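Putative sugar binding protein (Salmonella enterica subsp. enterica serovar Typhimurium, PDB 3KNZ) probably binds phosphorylated sugars or related carbohydrate derivatives through two SIS-type sugar isomerase folds, although its exact substrate and reaction are not established. Local coordinates at residues S61-L66 / T237-A242; T67-M72 / L78-C83. One frame throughout, in Å; residues are numbered along the deposited sequence.

Interaction 1: S61-L66 / T237-A242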
loop_
_atom_site.group_PDB
_atom_site.type_symbol
_atom_site.label_atom_id
_atom_site.label_comp_id
_atom_site.label_asym_id
_atom_site.label_seq_id
_atom_site.Cartn_x
_atom_site.Cartn_y
_atom_site.Cartn_z
ATOM N N SER A 61 -8.191 10.124 -2.832
ATOM C CA SER A 61 -7.328 11.017 -2.070
ATOM C C SER A 61 -5.944 10.405 -1.915
ATOM O O SER A 61 -4.928 11.068 -2.132
ATOM C CB SER A 61 -7.936 11.300 -0.696
ATOM O OG SER A 61 -9.204 11.919 -0.830
ATOM N N TYR A 62 -5.920 9.135 -1.529
ATOM C CA TYR A 62 -4.675 8.379 -1.359
ATOM C C TYR A 62 -3.875 8.309 -2.653
ATOM O O TYR A 62 -2.651 8.485 -2.644
ATOM C CB TYR A 62 -4.991 6.970 -0.835
ATOM C CG TYR A 62 -3.876 5.948 -0.962
ATOM C CD1 TYR A 62 -2.773 5.972 -0.120
ATOM C CD2 TYR A 62 -3.963 4.922 -1.901
ATOM C CE1 TYR A 62 -1.763 5.015 -0.234
ATOM C CE2 TYR A 62 -2.966 3.972 -2.029
ATOM C CZ TYR A 62 -1.872 4.017 -1.195
ATOM O OH TYR A 62 -0.901 3.050 -1.341
ATOM N N HIS A 63 -4.569 8.060 -3.763
ATOM C CA HIS A 63 -3.917 7.998 -5.072
ATOM C C HIS A 63 -3.335 9.355 -5.458
ATOM O O HIS A 63 -2.218 9.439 -5.954
ATOM C CB HIS A 63 -4.888 7.529 -6.141
ATOM C CG HIS A 63 -5.495 6.195 -5.850
ATOM N ND1 HIS A 63 -6.827 5.919 -6.069
ATOM C CD2 HIS A 63 -4.957 5.071 -5.319
ATOM C CE1 HIS A 63 -7.072 4.667 -5.724
ATOM N NE2 HIS A 63 -5.956 4.133 -5.259
ATOM N N GLY A 64 -4.101 10.414 -5.226
ATOM C CA GLY A 64 -3.625 11.754 -5.490
ATOM C C GLY A 64 -2.328 12.008 -4.752
ATOM O O GLY A 64 -1.426 12.670 -5.274
ATOM N N ALA A 65 -2.244 11.484 -3.531
ATOM C CA ALA A 65 -1.035 11.603 -2.715
ATOM C C ALA A 65 0.105 10.833 -3.363
ATOM O O ALA A 65 1.221 11.339 -3.478
ATOM C CB ALA A 65 -1.280 11.089 -1.300
ATOM N N LEU A 66 -0.164 9.605 -3.793
ATOM C CA LEU A 66 0.877 8.814 -4.448
ATOM C C LEU A 66 1.422 9.561 -5.673
ATOM O O LEU A 66 2.641 9.674 -5.864
ATOM C CB LEU A 66 0.348 7.433 -4.856
ATOM C CG LEU A 66 0.042 6.452 -3.714
ATOM C CD1 LEU A 66 -0.690 5.219 -4.234
ATOM C CD2 LEU A 66 1.324 6.064 -2.974
ATOM N N THR A 237 -1.504 6.840 -10.956
ATOM C CA THR A 237 -2.382 6.870 -12.121
ATOM C C THR A 237 -3.135 5.566 -12.366
ATOM O O THR A 237 -4.344 5.586 -12.574
ATOM C CB THR A 237 -1.582 7.178 -13.389
ATOM O OG1 THR A 237 -0.847 8.393 -13.200
ATOM C CG2 THR A 237 -2.510 7.292 -14.599
ATOM N N VAL A 238 -2.421 4.443 -12.372
ATOM C CA VAL A 238 -3.062 3.129 -12.591
ATOM C C VAL A 238 -3.881 2.692 -11.375
ATOM O O VAL A 238 -4.847 1.952 -11.521
ATOM C CB VAL A 238 -2.052 2.009 -13.003
ATOM C CG1 VAL A 238 -1.372 2.373 -14.337
ATOM C CG2 VAL A 238 -1.024 1.759 -11.922
ATOM N N GLN A 239 -3.504 3.161 -10.188
ATOM C CA GLN A 239 -4.266 2.859 -8.973
ATOM C C GLN A 239 -5.627 3.553 -9.012
ATOM O O GLN A 239 -6.663 2.930 -8.750
ATOM C CB GLN A 239 -3.487 3.290 -7.730
ATOM C CG GLN A 239 -2.344 2.372 -7.394
ATOM C CD GLN A 239 -2.825 1.104 -6.729
ATOM O OE1 GLN A 239 -3.297 1.136 -5.592
ATOM N NE2 GLN A 239 -2.688 -0.019 -7.417
ATOM N N GLU A 240 -5.610 4.843 -9.347
ATOM C CA GLU A 240 -6.830 5.645 -9.435
ATOM C C GLU A 240 -7.681 5.193 -10.598
ATOM O O GLU A 240 -8.905 5.133 -10.491
ATOM C CB GLU A 240 -6.496 7.132 -9.594
ATOM C CG GLU A 240 -7.703 8.052 -9.850
ATOM C CD GLU A 240 -8.697 8.091 -8.704
ATOM O OE1 GLU A 240 -8.455 7.435 -7.669
ATOM O OE2 GLU A 240 -9.721 8.794 -8.838
ATOM N N GLY A 241 -7.045 4.895 -11.722
ATOM C CA GLY A 241 -7.777 4.412 -12.876
ATOM C C GLY A 241 -8.447 3.087 -12.556
ATOM O O GLY A 241 -9.572 2.824 -12.983
ATOM N N ALA A 242 -7.755 2.250 -11.796
ATOM C CA ALA A 242 -8.287 0.951 -11.442
ATOM C C ALA A 242 -9.540 1.114 -10.580
ATOM O O ALA A 242 -10.581 0.502 -10.842
ATOM C CB ALA A 242 -7.234 0.124 -10.712
HETATM O O HOH W 1 -1.441 1.234 -2.954
#
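An imidazole lies with one face on the peptide backbone of a helix from the other half of the chain: the ring of His-63 has the carbonyl carbon of Gln-239 over its centre, 3.7 Å above the plane, and the amide N of Glu-240 nearer the rim. The same ring is held at its edge as well. His-63 ND1 donates to OE1 of Glu-240 over 2.7 Å, with an N-H...O angle of 157°. The carboxylate oxygen stays close to the imidazole plane, while the carboxylate itself is turned 61° from it, and ND1 arrives nearly along the C-O axis of OE1. Face and edge contacts together limit rotation of the ring. Glu-240 reaches this position because CG leaves anti to the backbone N (chi1 174°) and the chain then bends at chi2. Its other oxygen, OE2, is hydrogen-bonded to Thr-60, which helps fix the carboxylate. On that same face of the imidazole, Gln-239 CB comes down over the rim at CD2 of His-63, 3.3 Å from it. A water links the helices: it lies 2.5 Å from Tyr-62 OH, in the plane of that ring at its edge, and donates a longer bond, 3.2 Å, to Gln-239 OE1. This is a buried helix-helix contact between two alpha/beta sheet halves, as expected of paired SIS folds. Helix 59-76 also packs on strand 80-83, whereas helix 235-249 rests Thr-237 and Val-238 against strand 273-278 and Glu-240 against helix 326-339.

Interaction 2: T67-M72 / L78-C83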
loop_
_atom_site.group_PDB
_atom_site.type_symbol
_atom_site.label_atom_id
_atom_site.label_comp_id
_atom_site.label_asym_id
_atom_site.label_seq_id
_atom_site.Cartn_x
_atom_site.Cartn_y
_atom_site.Cartn_z
ATOM N N THR A 67 0.505 10.090 -6.479
ATOM C CA THR A 67 0.841 10.798 -7.713
ATOM C C THR A 67 1.726 12.043 -7.508
ATOM O O THR A 67 2.623 12.307 -8.312
ATOM C CB THR A 67 -0.463 11.160 -8.476
ATOM O OG1 THR A 67 -1.070 9.955 -8.964
ATOM C CG2 THR A 67 -0.192 12.091 -9.654
ATOM N N ALA A 68 1.494 12.782 -6.425
ATOM C CA ALA A 68 2.254 14.009 -6.139
ATOM C C ALA A 68 3.482 13.827 -5.228
ATOM O O ALA A 68 4.248 14.772 -5.024
ATOM C CB ALA A 68 1.309 15.070 -5.526
ATOM N N ARG A 69 3.679 12.629 -4.690
ATOM C CA ARG A 69 4.772 12.403 -3.738
ATOM C C ARG A 69 6.131 12.954 -4.198
ATOM O O ARG A 69 6.729 13.793 -3.520
ATOM C CB ARG A 69 4.890 10.911 -3.387
ATOM C CG ARG A 69 5.825 10.620 -2.198
ATOM C CD ARG A 69 5.857 9.131 -1.833
ATOM N NE ARG A 69 6.556 8.330 -2.838
ATOM C CZ ARG A 69 7.843 7.982 -2.764
ATOM N NH1 ARG A 69 8.584 8.344 -1.724
ATOM N NH2 ARG A 69 8.398 7.255 -3.726
ATOM N N THR A 70 6.613 12.480 -5.343
ATOM C CA THR A 70 7.916 12.907 -5.863
ATOM C C THR A 70 8.044 14.419 -6.000
ATOM O O THR A 70 9.025 15.002 -5.567
ATOM C CB THR A 70 8.188 12.297 -7.239
ATOM O OG1 THR A 70 8.194 10.872 -7.124
ATOM C CG2 THR A 70 9.528 12.773 -7.785
ATOM N N PHE A 71 7.045 15.041 -6.613
ATOM C CA PHE A 71 7.060 16.476 -6.836
ATOM C C PHE A 71 7.158 17.193 -5.506
ATOM O O PHE A 71 7.884 18.173 -5.377
ATOM C CB PHE A 71 5.796 16.917 -7.588
ATOM C CG PHE A 71 5.852 18.335 -8.082
ATOM C CD1 PHE A 71 6.550 18.646 -9.237
ATOM C CD2 PHE A 71 5.212 19.349 -7.399
ATOM C CE1 PHE A 71 6.614 19.932 -9.701
ATOM C CE2 PHE A 71 5.272 20.646 -7.855
ATOM C CZ PHE A 71 5.977 20.939 -9.009
HETATM N N MSE A 72 6.443 16.688 -4.508
HETATM C CA MSE A 72 6.479 17.310 -3.194
HETATM C C MSE A 72 7.814 17.147 -2.491
HETATM O O MSE A 72 8.292 18.086 -1.854
HETATM C CB MSE A 72 5.382 16.768 -2.298
HETATM C CG MSE A 72 3.997 17.110 -2.776
HETATM SE SE MSE A 72 2.904 17.561 -1.236
HETATM C CE MSE A 72 3.965 19.046 -0.579
ATOM N N LEU A 78 11.972 17.843 1.749
ATOM C CA LEU A 78 11.735 17.038 2.943
ATOM C C LEU A 78 11.223 15.672 2.531
ATOM O O LEU A 78 10.712 15.499 1.420
ATOM C CB LEU A 78 10.676 17.689 3.839
ATOM C CG LEU A 78 11.034 18.978 4.573
ATOM C CD1 LEU A 78 9.806 19.552 5.265
ATOM C CD2 LEU A 78 12.150 18.713 5.570
ATOM N N PRO A 79 11.380 14.681 3.416
ATOM C CA PRO A 79 10.799 13.387 3.108
ATOM C C PRO A 79 9.287 13.520 3.035
ATOM O O PRO A 79 8.711 14.333 3.755
ATOM C CB PRO A 79 11.185 12.530 4.317
ATOM C CG PRO A 79 12.386 13.175 4.886
ATOM C CD PRO A 79 12.228 14.643 4.620
ATOM N N VAL A 80 8.651 12.737 2.175
ATOM C CA VAL A 80 7.200 12.750 2.080
ATOM C C VAL A 80 6.630 11.335 2.154
ATOM O O VAL A 80 6.890 10.507 1.283
ATOM C CB VAL A 80 6.725 13.397 0.781
ATOM C CG1 VAL A 80 5.199 13.205 0.625
ATOM C CG2 VAL A 80 7.131 14.875 0.737
ATOM N N ASP A 81 5.846 11.069 3.194
ATOM C CA ASP A 81 5.222 9.767 3.377
ATOM C C ASP A 81 3.809 9.775 2.816
ATOM O O ASP A 81 3.135 10.805 2.853
ATOM C CB ASP A 81 5.121 9.437 4.871
ATOM C CG ASP A 81 6.473 9.333 5.555
ATOM O OD1 ASP A 81 7.425 8.813 4.934
ATOM O OD2 ASP A 81 6.569 9.740 6.734
ATOM N N VAL A 82 3.366 8.633 2.288
ATOM C CA VAL A 82 1.975 8.471 1.847
ATOM C C VAL A 82 1.434 7.175 2.440
ATOM O O VAL A 82 1.938 6.095 2.140
ATOM C CB VAL A 82 1.815 8.390 0.333
ATOM C CG1 VAL A 82 0.348 8.193 -0.000
ATOM C CG2 VAL A 82 2.362 9.643 -0.346
ATOM N N CYS A 83 0.406 7.276 3.274
ATOM C CA CYS A 83 -0.141 6.093 3.922
ATOM C C CYS A 83 -1.602 6.246 4.300
ATOM O O CYS A 83 -2.125 7.358 4.379
ATOM C CB CYS A 83 0.617 5.830 5.206
ATOM S SG CYS A 83 0.247 7.087 6.412
#
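Arg-69 lays its aliphatic chain along Val-80 and at a slant over Val-82, with CG 3.9 Å from Val-80 CG1 and CD 3.8 Å from Val-82 CG2. This is the return half of a right-handed beta-alpha-beta crossover in the SIS alpha/beta fold: strand 52-56 leads into helix 59-76, which comes back to strand 80-83 alongside it in the parallel sheet. The local axes bear this out, running antiparallel at 169° with a closest approach of 8.6 Å. Both valines direct their CB atoms at the helix, and the intervening Asp-81 faces away, where its OD2 forms a salt bridge with Arg-52. The path of Arg-69 follows from its torsions: CG is anti to the backbone N (chi1 -169°), the next bond is extended, and the chain turns only at chi3. The extended chain runs alongside Val-80, the two side chains pointing in opposing senses, and the guanidinium leaves the contact with Val-80 O near its plane at one edge, not hydrogen-bonded to it. Its strongest polar partner is on the second subunit: NH1 bonds to Thr-92 OG1 there, and NH2 to Met-87 O of the same subunit. A single arginine thus gives its methylenes to the intrachain core and its two terminal nitrogens to the dimer interface. One turn further along the helix, Met-72, present as selenomethionine, joins the apolar layer through its CB, while Ala-173 of helix 161-179 packs against its side chain. Across the layer, CG2 of Val-80 lies 4.0 Å from Met-72 CB and equally far from the Met-72 carbonyl carbon.

Helix 59-76 serves both contacts, whose centres are 13 Å apart. Its earlier turns reach across to helix 235-249 in interaction 1; its later turns settle on strand 80-83 in interaction 2. Val-82 joins the two directly: its CG1 lies 3.6 Å from Ala-65 CB, 3.8 Å from Leu-66 CD2 and 3.8 Å from Tyr-62 CE1. A second junction brings Thr-67 OG1 within 3.7 Å of Thr-237 N, a packing contact. Interaction 1 therefore connects the two sheet halves of the chain, while interaction 2 secures the helix to its own sheet. Both extend to the second subunit, whose Met-87 packs on Leu-66 and accepts a bond from Arg-69.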